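Local coordinates for protein Baccell_00875 (Bacteroides cellulosilyticus DSM 14838, PDB 5NO8) that probably acts as a polysaccharide lyase that cleaves L-rhamnose caps from glucuronic acid in complex arabinogalactan proteins, at residues A[584-589]-A[659-664]; A[164-169]-A[590-595]; A[609-614]-A[646-651]; A[596-599]-A[605-608]. All blocks are in the same frame, centred on the assembly; numbering follows the deposited sequence.

Contact 1 of 4, residues A[584-589]-A[659-664]; sequences SYHLNE and YMYPYK
His-586 meets two tyrosines of 659-664 through its ring, each in a different way. Against Tyr-659 it forms an offset stack, with centroids 4.2 Å apart and planes inclined at 30°; NE2 of the imidazole sits over the centre of the phenol ring, and CD2 of His-586 comes within 3.4 Å of CD2 of Tyr-659. Tyr-661 instead turns its edge toward the imidazole face, an offset edge-to-face pair at 60°, and its CE1 lies 3.6 Å from CB of His-586. Both tyrosines carry CG opposite their own backbone N (chi1 -177° in Tyr-659), which sends the two rings from alternate residues of the chain toward the same histidine. The result is an aromatic cluster joining the loop before helix 596-600 to strand 659-660, an outermost strand of a small antiparallel sheet, and to the residue just after it. With a serine in place of Tyr-659, the imidazole would probably lose the surface under NE2 and be freer to turn. Aliphatic contact comes from Leu-587, whose CD2 makes a CH-pi contact over the Tyr-661 face, 4.0 Å from the centroid; Trp-168 of strand 163-168 also packs on both these residues. The polar link is indirect: water 1 lies in the plane of the Tyr-661 ring, 2.8 Å from its OH, and also reaches Ser-584 OG at 2.6 Å. That same OG accepts from the backbone N of His-586 at 3.1 Å, closing an ST turn.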
# COMPACT_ATOMS: atom_id res chain seq x y z
N SER A 584 -9.84 6.71 -3.30
CA SER A 584 -10.28 5.53 -2.58
C SER A 584 -9.58 5.54 -1.22
O SER A 584 -8.39 5.79 -1.14
CB SER A 584 -9.89 4.26 -3.32
OG SER A 584 -10.17 3.10 -2.54
N TYR A 585 -10.30 5.19 -0.17
CA TYR A 585 -9.71 5.02 1.15
C TYR A 585 -8.66 3.90 1.16
O TYR A 585 -7.75 3.93 1.96
CB TYR A 585 -10.75 4.83 2.24
CG TYR A 585 -11.59 3.58 2.11
CD1 TYR A 585 -12.75 3.58 1.36
CD2 TYR A 585 -11.17 2.37 2.69
CE1 TYR A 585 -13.52 2.42 1.20
CE2 TYR A 585 -11.93 1.23 2.58
CZ TYR A 585 -13.12 1.26 1.85
OH TYR A 585 -13.86 0.12 1.73
N HIS A 586 -8.75 2.94 0.26
CA HIS A 586 -7.75 1.88 0.18
C HIS A 586 -6.39 2.38 -0.29
O HIS A 586 -5.36 1.75 0.03
CB HIS A 586 -8.21 0.78 -0.78
CG HIS A 586 -9.31 -0.07 -0.24
ND1 HIS A 586 -10.62 0.05 -0.66
CD2 HIS A 586 -9.30 -1.05 0.69
CE1 HIS A 586 -11.37 -0.84 -0.02
NE2 HIS A 586 -10.59 -1.51 0.81
N LEU A 587 -6.40 3.43 -1.10
CA LEU A 587 -5.23 3.87 -1.88
C LEU A 587 -4.72 5.25 -1.60
O LEU A 587 -3.55 5.52 -1.88
CB LEU A 587 -5.54 3.82 -3.39
CG LEU A 587 -6.13 2.54 -3.94
CD1 LEU A 587 -6.50 2.71 -5.41
CD2 LEU A 587 -5.18 1.40 -3.73
N ASN A 588 -5.54 6.15 -1.06
CA ASN A 588 -5.21 7.57 -1.07
C ASN A 588 -4.12 7.85 -0.02
O ASN A 588 -4.34 7.72 1.17
CB ASN A 588 -6.44 8.44 -0.82
CG ASN A 588 -6.19 9.88 -1.17
OD1 ASN A 588 -6.30 10.30 -2.34
ND2 ASN A 588 -5.84 10.64 -0.19
N GLU A 589 -2.94 8.19 -0.50
CA GLU A 589 -1.75 8.33 0.34
C GLU A 589 -1.40 7.04 1.11
O GLU A 589 -0.88 7.09 2.20
CB GLU A 589 -1.87 9.53 1.27
CG GLU A 589 -2.09 10.85 0.55
CD GLU A 589 -1.61 12.03 1.40
OE1 GLU A 589 -2.46 12.55 2.16
OE2 GLU A 589 -0.40 12.40 1.31
N TYR A 659 -5.89 -6.01 3.50
CA TYR A 659 -6.90 -6.02 2.48
C TYR A 659 -6.20 -6.38 1.16
O TYR A 659 -5.40 -5.61 0.66
CB TYR A 659 -7.60 -4.67 2.33
CG TYR A 659 -8.71 -4.74 1.31
CD1 TYR A 659 -9.91 -5.41 1.60
CD2 TYR A 659 -8.54 -4.26 0.01
CE1 TYR A 659 -10.92 -5.55 0.66
CE2 TYR A 659 -9.55 -4.39 -0.94
CZ TYR A 659 -10.74 -5.04 -0.60
OH TYR A 659 -11.75 -5.15 -1.54
N MET A 660 -6.55 -7.52 0.60
CA MET A 660 -6.00 -7.98 -0.68
C MET A 660 -6.79 -7.27 -1.78
O MET A 660 -7.96 -7.57 -2.00
CB MET A 660 -6.10 -9.51 -0.81
CG MET A 660 -5.47 -10.30 0.33
SD MET A 660 -3.76 -9.85 0.59
CE MET A 660 -3.03 -10.04 -1.03
N TYR A 661 -6.14 -6.34 -2.47
CA TYR A 661 -6.82 -5.32 -3.27
C TYR A 661 -7.22 -5.69 -4.72
O TYR A 661 -8.33 -5.34 -5.15
CB TYR A 661 -6.02 -4.01 -3.23
CG TYR A 661 -6.73 -2.87 -3.88
CD1 TYR A 661 -7.67 -2.11 -3.18
CD2 TYR A 661 -6.51 -2.55 -5.22
CE1 TYR A 661 -8.36 -1.08 -3.81
CE2 TYR A 661 -7.19 -1.52 -5.85
CZ TYR A 661 -8.11 -0.79 -5.13
OH TYR A 661 -8.78 0.21 -5.75
N PRO A 662 -6.31 -6.31 -5.49
CA PRO A 662 -6.65 -6.55 -6.90
C PRO A 662 -7.87 -7.44 -7.09
O PRO A 662 -8.26 -8.15 -6.18
CB PRO A 662 -5.41 -7.23 -7.47
CG PRO A 662 -4.31 -6.88 -6.53
CD PRO A 662 -4.97 -6.82 -5.18
N TYR A 663 -8.40 -7.44 -8.30
CA TYR A 663 -9.54 -8.26 -8.64
C TYR A 663 -9.23 -9.73 -8.39
O TYR A 663 -10.00 -10.45 -7.76
CB TYR A 663 -9.90 -8.01 -10.11
CG TYR A 663 -10.95 -8.93 -10.70
CD1 TYR A 663 -12.20 -9.05 -10.14
CD2 TYR A 663 -10.71 -9.58 -11.89
CE1 TYR A 663 -13.18 -9.87 -10.69
CE2 TYR A 663 -11.63 -10.43 -12.46
CZ TYR A 663 -12.88 -10.57 -11.88
OH TYR A 663 -13.79 -11.43 -12.47
N LYS A 664 -8.10 -10.16 -8.95
CA LYS A 664 -7.58 -11.51 -8.77
C LYS A 664 -6.07 -11.48 -8.74
O LYS A 664 -5.43 -10.54 -9.22
CB LYS A 664 -8.02 -12.43 -9.92
CG LYS A 664 -9.52 -12.70 -9.96
CD LYS A 664 -9.96 -13.51 -11.16
CE LYS A 664 -11.44 -13.85 -11.05
NZ LYS A 664 -11.96 -14.62 -12.20
O HOH W 1 -10.83 1.28 -4.24

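Contact 2 of 4, residues A[164-169]-A[590-595]; sequences HTHIWK and VAIRHW
Ile-592 touches the 164-169 segment almost wholly through one methyl, CD1, which is presented to strand 163-168, an outermost strand of an eight-stranded antiparallel sheet. The methyl lies 3.5 Å from CE1 of His-166 and 3.7 Å from ND1 of the same ring, while CB of His-164 is 3.7 Å from CD1 of Ile-592. Between those two histidines the strand backbone itself comes close, the N of Thr-165 standing 3.8 Å from CD1 of Ile-592. No hydrogen bond crosses the contact; a single branch end fits among two imidazole side chains and a peptide. Its reach comes from the extended second torsion (chi2 164°), which carries CD1 away from the loop backbone, with CG1 4.0 Å from CE1 of His-166 as the next atom in line. Further out, polar bonds fix the partners of this methyl. The His-166 ring is held by NE2 bonding to the carbonyl O of Ala-577, and the Thr-165 N is taken by Asp-150. Phe-578 serves both sides, its backbone hydrogen-bonded to Ile-592 and its ring meeting that of His-164. Past Ile-592 the loop runs toward helix 596-600, for which Trp-595 is the N-cap residue. There Arg-593 pairs with Glu-541 and Asp-596, and one face of its guanidinium is covered by CZ2 of Trp-595, 3.3 Å above the plane and offset toward the rim.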
# COMPACT_ATOMS: atom_id res chain seq x y z
N HIS A 164 7.26 2.92 -9.12
CA HIS A 164 6.06 2.70 -8.31
C HIS A 164 4.85 2.96 -9.22
O HIS A 164 4.66 4.08 -9.72
CB HIS A 164 6.03 3.64 -7.13
CG HIS A 164 7.15 3.41 -6.16
ND1 HIS A 164 7.42 2.17 -5.64
CD2 HIS A 164 8.03 4.27 -5.58
CE1 HIS A 164 8.43 2.27 -4.78
NE2 HIS A 164 8.82 3.53 -4.74
N THR A 165 4.06 1.92 -9.46
CA THR A 165 2.99 1.98 -10.43
C THR A 165 1.65 2.23 -9.72
O THR A 165 1.15 1.37 -9.04
CB THR A 165 3.01 0.68 -11.24
OG1 THR A 165 4.34 0.54 -11.80
CG2 THR A 165 2.06 0.73 -12.35
N HIS A 166 1.12 3.43 -9.87
CA HIS A 166 -0.10 3.84 -9.17
C HIS A 166 -1.25 3.63 -10.12
O HIS A 166 -1.45 4.42 -11.05
CB HIS A 166 0.04 5.27 -8.73
CG HIS A 166 1.17 5.46 -7.77
ND1 HIS A 166 1.21 4.80 -6.55
CD2 HIS A 166 2.34 6.14 -7.87
CE1 HIS A 166 2.35 5.09 -5.94
NE2 HIS A 166 3.05 5.92 -6.71
N ILE A 167 -2.01 2.57 -9.86
CA ILE A 167 -3.09 2.14 -10.75
C ILE A 167 -4.40 2.68 -10.19
O ILE A 167 -4.66 2.51 -9.01
CB ILE A 167 -3.18 0.62 -10.82
CG1 ILE A 167 -1.83 0.03 -11.24
CG2 ILE A 167 -4.28 0.18 -11.79
CD1 ILE A 167 -1.75 -1.45 -10.98
N TRP A 168 -5.20 3.33 -11.04
CA TRP A 168 -6.55 3.73 -10.66
C TRP A 168 -7.55 3.09 -11.59
O TRP A 168 -7.59 3.42 -12.80
CB TRP A 168 -6.75 5.23 -10.61
CG TRP A 168 -8.14 5.60 -10.18
CD1 TRP A 168 -8.95 6.52 -10.77
CD2 TRP A 168 -8.89 5.03 -9.10
NE1 TRP A 168 -10.16 6.55 -10.13
CE2 TRP A 168 -10.15 5.67 -9.09
CE3 TRP A 168 -8.62 4.06 -8.11
CZ2 TRP A 168 -11.15 5.37 -8.15
CZ3 TRP A 168 -9.63 3.75 -7.20
CH2 TRP A 168 -10.88 4.42 -7.23
N LYS A 169 -8.37 2.21 -11.01
CA LYS A 169 -9.43 1.52 -11.73
C LYS A 169 -10.67 2.41 -11.91
O LYS A 169 -11.79 2.03 -11.59
CB LYS A 169 -9.79 0.19 -11.01
CG LYS A 169 -10.33 0.35 -9.60
CD LYS A 169 -10.64 -0.99 -8.93
CE LYS A 169 -11.33 -0.72 -7.59
NZ LYS A 169 -11.66 -1.95 -6.85
N VAL A 590 -1.65 5.90 0.49
CA VAL A 590 -1.36 4.60 1.07
C VAL A 590 -0.24 3.95 0.27
O VAL A 590 -0.40 3.59 -0.90
CB VAL A 590 -2.60 3.70 1.06
CG1 VAL A 590 -2.29 2.31 1.60
CG2 VAL A 590 -3.75 4.34 1.87
N ALA A 591 0.87 3.69 0.94
CA ALA A 591 2.02 3.14 0.26
C ALA A 591 1.77 1.78 -0.41
O ALA A 591 1.15 0.88 0.17
CB ALA A 591 3.16 3.00 1.24
N ILE A 592 2.37 1.63 -1.59
CA ILE A 592 2.40 0.36 -2.25
C ILE A 592 3.14 -0.64 -1.37
O ILE A 592 4.28 -0.42 -0.99
CB ILE A 592 3.12 0.41 -3.61
CG1 ILE A 592 2.36 1.31 -4.60
CG2 ILE A 592 3.27 -1.01 -4.17
CD1 ILE A 592 3.20 1.72 -5.79
N ARG A 593 2.43 -1.70 -1.01
CA ARG A 593 2.96 -2.86 -0.30
C ARG A 593 2.21 -4.05 -0.89
O ARG A 593 1.04 -3.94 -1.27
CB ARG A 593 2.74 -2.75 1.21
CG ARG A 593 3.31 -1.47 1.81
CD ARG A 593 3.17 -1.36 3.34
NE ARG A 593 3.69 -2.55 3.99
CZ ARG A 593 4.99 -2.80 4.21
NH1 ARG A 593 5.92 -1.90 3.92
NH2 ARG A 593 5.35 -3.95 4.74
N HIS A 594 2.87 -5.19 -1.02
CA HIS A 594 2.29 -6.29 -1.81
C HIS A 594 2.76 -7.70 -1.44
O HIS A 594 2.68 -8.62 -2.25
CB HIS A 594 2.46 -6.01 -3.31
CG HIS A 594 3.89 -5.85 -3.75
ND1 HIS A 594 4.82 -6.87 -3.70
CD2 HIS A 594 4.53 -4.77 -4.25
CE1 HIS A 594 5.97 -6.43 -4.16
NE2 HIS A 594 5.82 -5.17 -4.53
N TRP A 595 3.15 -7.90 -0.19
CA TRP A 595 3.61 -9.22 0.27
C TRP A 595 3.10 -9.70 1.63
O TRP A 595 3.21 -10.89 1.94
CB TRP A 595 5.16 -9.23 0.26
CG TRP A 595 5.71 -8.14 1.07
CD1 TRP A 595 5.98 -8.17 2.41
CD2 TRP A 595 6.02 -6.84 0.61
NE1 TRP A 595 6.45 -6.94 2.80
CE2 TRP A 595 6.46 -6.10 1.73
CE3 TRP A 595 5.96 -6.21 -0.63
CZ2 TRP A 595 6.85 -4.78 1.62
CZ3 TRP A 595 6.33 -4.90 -0.72
CH2 TRP A 595 6.76 -4.19 0.40

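Contact 3 of 4, residues A[609-614]-A[646-651]; sequences TFPHYW and LCLFFE
Pro-611 and Cys-647 make the tight part of this contact: SG of Cys-647 stands 3.4 Å from CG of Pro-611 and equally 3.4 Å from its CD, so the sulfur rests against one edge of the pyrrolidine ring. With chi1 at 68°, SG stands between the backbone N and carbonyl carbon of its own residue and is thereby aimed at the proline. The peptide bond before Pro-611 is cis. On the looser side, the side chains of Leu-648 and Pro-611 lie alongside each other, running opposite ways, with CG of Leu-648 4.2 Å from CG of the proline, and CD1 of Leu-648 only just reaches CB of Tyr-613, also at 4.2 Å. From CB the Tyr-613 ring runs off toward Asp-679, to which its OH bonds. This looser side is not a wet one, since all four touching residues are buried. The contact joins the chain entering helix 615-629 to the 3-10 turn that follows helix 632-644. CD2 of Leu-648 lies 3.8 Å from the carbonyl O of Pro-611, a buried oxygen with no polar partner in the model. With an alanine at Leu-648, both methyls would be missing and a gap would probably open beside Pro-611 and Tyr-613. Cohesion therefore rests on apolar fit rather than on directed bonds, at the cost of one unsatisfied carbonyl.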
# COMPACT_ATOMS: atom_id res chain seq x y z
N THR A 609 -1.59 -5.21 -1.09
CA THR A 609 -2.34 -5.08 0.15
C THR A 609 -2.54 -3.58 0.28
O THR A 609 -1.57 -2.81 0.43
CB THR A 609 -1.50 -5.58 1.35
OG1 THR A 609 -0.23 -4.92 1.31
CG2 THR A 609 -1.28 -7.02 1.25
N PHE A 610 -3.79 -3.14 0.16
CA PHE A 610 -4.12 -1.74 0.23
C PHE A 610 -5.36 -1.55 1.09
O PHE A 610 -6.46 -1.82 0.61
CB PHE A 610 -4.43 -1.20 -1.15
CG PHE A 610 -3.25 -0.88 -2.01
CD1 PHE A 610 -2.39 0.16 -1.68
CD2 PHE A 610 -3.10 -1.49 -3.25
CE1 PHE A 610 -1.36 0.54 -2.53
CE2 PHE A 610 -2.05 -1.14 -4.09
CZ PHE A 610 -1.19 -0.13 -3.74
N PRO A 611 -5.25 -1.10 2.33
CA PRO A 611 -4.01 -0.75 3.00
C PRO A 611 -3.40 -1.93 3.69
O PRO A 611 -4.07 -2.94 3.98
CB PRO A 611 -4.46 0.32 4.00
CG PRO A 611 -5.84 -0.09 4.36
CD PRO A 611 -6.42 -0.82 3.18
N HIS A 612 -2.08 -1.84 3.85
CA HIS A 612 -1.40 -2.60 4.83
C HIS A 612 -0.96 -1.61 5.90
O HIS A 612 -0.50 -0.54 5.60
CB HIS A 612 -0.18 -3.29 4.26
CG HIS A 612 0.53 -4.12 5.27
ND1 HIS A 612 1.64 -3.67 5.94
CD2 HIS A 612 0.23 -5.33 5.80
CE1 HIS A 612 2.03 -4.60 6.80
NE2 HIS A 612 1.19 -5.62 6.72
N TYR A 613 -1.05 -2.03 7.14
CA TYR A 613 -0.84 -1.12 8.28
C TYR A 613 0.51 -0.42 8.34
O TYR A 613 0.60 0.68 8.88
CB TYR A 613 -1.10 -1.86 9.59
CG TYR A 613 -0.01 -2.81 9.97
CD1 TYR A 613 1.05 -2.37 10.74
CD2 TYR A 613 -0.05 -4.13 9.60
CE1 TYR A 613 2.04 -3.22 11.14
CE2 TYR A 613 0.96 -5.00 9.99
CZ TYR A 613 2.01 -4.52 10.74
OH TYR A 613 3.04 -5.33 11.18
N TRP A 614 1.59 -1.00 7.78
CA TRP A 614 2.85 -0.23 7.78
C TRP A 614 2.82 1.02 6.90
O TRP A 614 3.66 1.90 7.04
CB TRP A 614 4.08 -1.06 7.47
CG TRP A 614 4.56 -2.01 8.52
CD1 TRP A 614 4.97 -3.26 8.29
CD2 TRP A 614 4.74 -1.79 9.94
NE1 TRP A 614 5.39 -3.85 9.45
CE2 TRP A 614 5.25 -2.97 10.48
CE3 TRP A 614 4.48 -0.72 10.82
CZ2 TRP A 614 5.52 -3.13 11.85
CZ3 TRP A 614 4.74 -0.88 12.17
CH2 TRP A 614 5.26 -2.06 12.66
N LEU A 646 -8.18 2.95 8.93
CA LEU A 646 -9.27 2.52 9.80
C LEU A 646 -10.13 1.44 9.21
O LEU A 646 -10.84 0.77 9.94
CB LEU A 646 -10.16 3.69 10.23
CG LEU A 646 -9.48 4.73 11.12
CD1 LEU A 646 -10.42 5.91 11.27
CD2 LEU A 646 -9.10 4.13 12.47
N CYS A 647 -10.08 1.24 7.88
CA CYS A 647 -10.86 0.18 7.26
C CYS A 647 -10.45 -1.22 7.70
O CYS A 647 -11.22 -2.15 7.52
CB CYS A 647 -10.85 0.29 5.76
SG CYS A 647 -9.22 -0.05 5.04
N LEU A 648 -9.30 -1.37 8.34
CA LEU A 648 -8.84 -2.68 8.83
C LEU A 648 -9.52 -3.11 10.13
O LEU A 648 -9.26 -4.20 10.62
CB LEU A 648 -7.33 -2.64 9.03
CG LEU A 648 -6.48 -2.37 7.79
CD1 LEU A 648 -5.07 -1.99 8.23
CD2 LEU A 648 -6.48 -3.56 6.85
N PHE A 649 -10.35 -2.25 10.70
CA PHE A 649 -10.98 -2.45 12.01
C PHE A 649 -12.48 -2.38 11.82
O PHE A 649 -12.99 -1.45 11.17
CB PHE A 649 -10.49 -1.35 12.97
CG PHE A 649 -9.00 -1.33 13.07
CD1 PHE A 649 -8.35 -2.22 13.92
CD2 PHE A 649 -8.25 -0.50 12.25
CE1 PHE A 649 -6.96 -2.28 13.94
CE2 PHE A 649 -6.85 -0.56 12.29
CZ PHE A 649 -6.22 -1.45 13.14
N PHE A 650 -13.16 -3.39 12.35
CA PHE A 650 -14.58 -3.57 12.14
C PHE A 650 -15.41 -3.20 13.37
O PHE A 650 -14.89 -3.13 14.50
CB PHE A 650 -14.82 -5.02 11.69
CG PHE A 650 -13.90 -5.45 10.57
CD1 PHE A 650 -13.81 -4.68 9.40
CD2 PHE A 650 -13.06 -6.53 10.71
CE1 PHE A 650 -12.94 -5.03 8.38
CE2 PHE A 650 -12.19 -6.90 9.70
CZ PHE A 650 -12.12 -6.13 8.53
N GLU A 651 -16.71 -3.03 13.16
CA GLU A 651 -17.59 -2.46 14.19
C GLU A 651 -17.89 -3.43 15.31
O GLU A 651 -18.50 -3.02 16.29
CB GLU A 651 -18.91 -1.97 13.59
CG GLU A 651 -18.76 -0.85 12.57
CD GLU A 651 -18.43 0.51 13.15
OE1 GLU A 651 -18.54 0.69 14.40
OE2 GLU A 651 -18.09 1.40 12.33

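Contact 4 of 4, residues A[596-599]-A[605-608]; sequences DGHW and LFGD
A first torsion near 180° (chi1 -178°) swings the imidazole of His-598 off helix 596-600 toward Phe-606, whose own CG is anti to its carbonyl carbon, a setting that brings the phenyl back to the helix although its CB points away. The two rings lie nearly flat on one another, 8° between planes and 4.0 Å between centroids, in an offset stack with CE2 of Phe-606 3.3 Å from CG of His-598. The offset places CB of His-598 over the middle of the phenyl, a CH-pi contact at 3.6 Å from the centroid. A bond from ND1 of His-598 to the carbonyl O of Glu-604 fixes the rotation of the imidazole. Trp-599 completes an aromatic cluster between this short helix and the chain that doubles back after it: Phe-606 turns its edge to the face of the five-membered ring at 90°, with CE1 3.8 Å from NE1 of Trp-599. That NE1 bonds to Ser-212. The backbones are close as well. CA of Gly-597 lies 3.4 Å from the carbonyl O of Leu-605, into which a side-chain CB would be driven. Water 2 ties the helix to the returning chain, donating to O of Leu-605 at 2.8 Å and to O of Gly-607 at 2.9 Å, and accepting a weak bond from N of Gly-597.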
# COMPACT_ATOMS: atom_id res chain seq x y z
N ASP A 596 2.52 -8.83 2.45
CA ASP A 596 2.22 -9.22 3.83
C ASP A 596 1.07 -10.20 3.96
O ASP A 596 1.00 -10.90 4.97
CB ASP A 596 2.01 -7.98 4.70
CG ASP A 596 3.28 -7.22 4.92
OD1 ASP A 596 4.16 -7.81 5.59
OD2 ASP A 596 3.44 -6.08 4.40
N GLY A 597 0.17 -10.25 2.98
CA GLY A 597 -0.86 -11.27 2.96
C GLY A 597 -0.31 -12.68 2.96
O GLY A 597 -0.94 -13.60 3.50
N HIS A 598 0.86 -12.86 2.34
CA HIS A 598 1.49 -14.16 2.30
C HIS A 598 2.07 -14.54 3.68
O HIS A 598 1.78 -15.61 4.21
CB HIS A 598 2.62 -14.23 1.26
CG HIS A 598 3.25 -15.59 1.20
ND1 HIS A 598 2.62 -16.66 0.60
CD2 HIS A 598 4.39 -16.07 1.74
CE1 HIS A 598 3.38 -17.75 0.74
NE2 HIS A 598 4.46 -17.41 1.43
N TRP A 599 2.90 -13.65 4.21
CA TRP A 599 3.69 -13.95 5.42
C TRP A 599 2.86 -13.92 6.69
O TRP A 599 3.18 -14.61 7.65
CB TRP A 599 4.86 -12.98 5.55
CG TRP A 599 5.74 -12.96 4.35
CD1 TRP A 599 5.85 -11.96 3.42
CD2 TRP A 599 6.63 -14.00 3.93
NE1 TRP A 599 6.75 -12.32 2.44
CE2 TRP A 599 7.25 -13.56 2.73
CE3 TRP A 599 6.97 -15.26 4.46
CZ2 TRP A 599 8.20 -14.35 2.04
CZ3 TRP A 599 7.92 -16.05 3.77
CH2 TRP A 599 8.51 -15.58 2.56
N LEU A 605 -1.78 -15.10 0.57
CA LEU A 605 -1.73 -14.55 -0.80
C LEU A 605 -0.72 -13.42 -0.92
O LEU A 605 -0.90 -12.36 -0.31
CB LEU A 605 -3.10 -14.00 -1.21
CG LEU A 605 -4.03 -14.81 -2.08
CD1 LEU A 605 -5.25 -13.95 -2.43
CD2 LEU A 605 -3.34 -15.24 -3.36
N PHE A 606 0.32 -13.61 -1.72
CA PHE A 606 1.10 -12.50 -2.22
C PHE A 606 0.16 -11.61 -3.03
O PHE A 606 -0.86 -12.06 -3.53
CB PHE A 606 2.24 -12.95 -3.13
CG PHE A 606 3.43 -13.49 -2.40
CD1 PHE A 606 4.29 -12.64 -1.75
CD2 PHE A 606 3.68 -14.87 -2.37
CE1 PHE A 606 5.40 -13.12 -1.07
CE2 PHE A 606 4.80 -15.36 -1.71
CZ PHE A 606 5.66 -14.48 -1.05
N GLY A 607 0.53 -10.35 -3.16
CA GLY A 607 -0.19 -9.39 -3.97
C GLY A 607 -0.52 -8.12 -3.21
O GLY A 607 -0.40 -8.07 -1.97
N ASP A 608 -0.98 -7.12 -3.95
CA ASP A 608 -1.16 -5.76 -3.41
C ASP A 608 -2.08 -5.76 -2.20
O ASP A 608 -3.19 -6.26 -2.28
CB ASP A 608 -1.79 -4.81 -4.43
CG ASP A 608 -0.92 -4.58 -5.66
OD1 ASP A 608 0.22 -5.08 -5.71
OD2 ASP A 608 -1.41 -3.91 -6.58
O HOH W 2 0.38 -9.86 0.11

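Contacts 1, 2 and 3 are buried, whereas contact 4 is only partly so. The loop between helices 562-576 and 596-600 serves both contacts 1 and 2, facing the 659-664 chain with one part and the edge strand 163-168 with the next; contacts 3 and 4 are nested within the loop that contact 1 closes. Backbone pairing stitches neighbours together, as at Tyr-659 with Phe-610, Tyr-661 with Asp-608 and Arg-593 with Thr-609. The chemistry differs with place: contacts 1 and 4 each combine an aromatic cluster with a bridging water, while contact 2 sets one isoleucine methyl against two histidines, and contact 3 packs proline, cysteine sulfur and leucine.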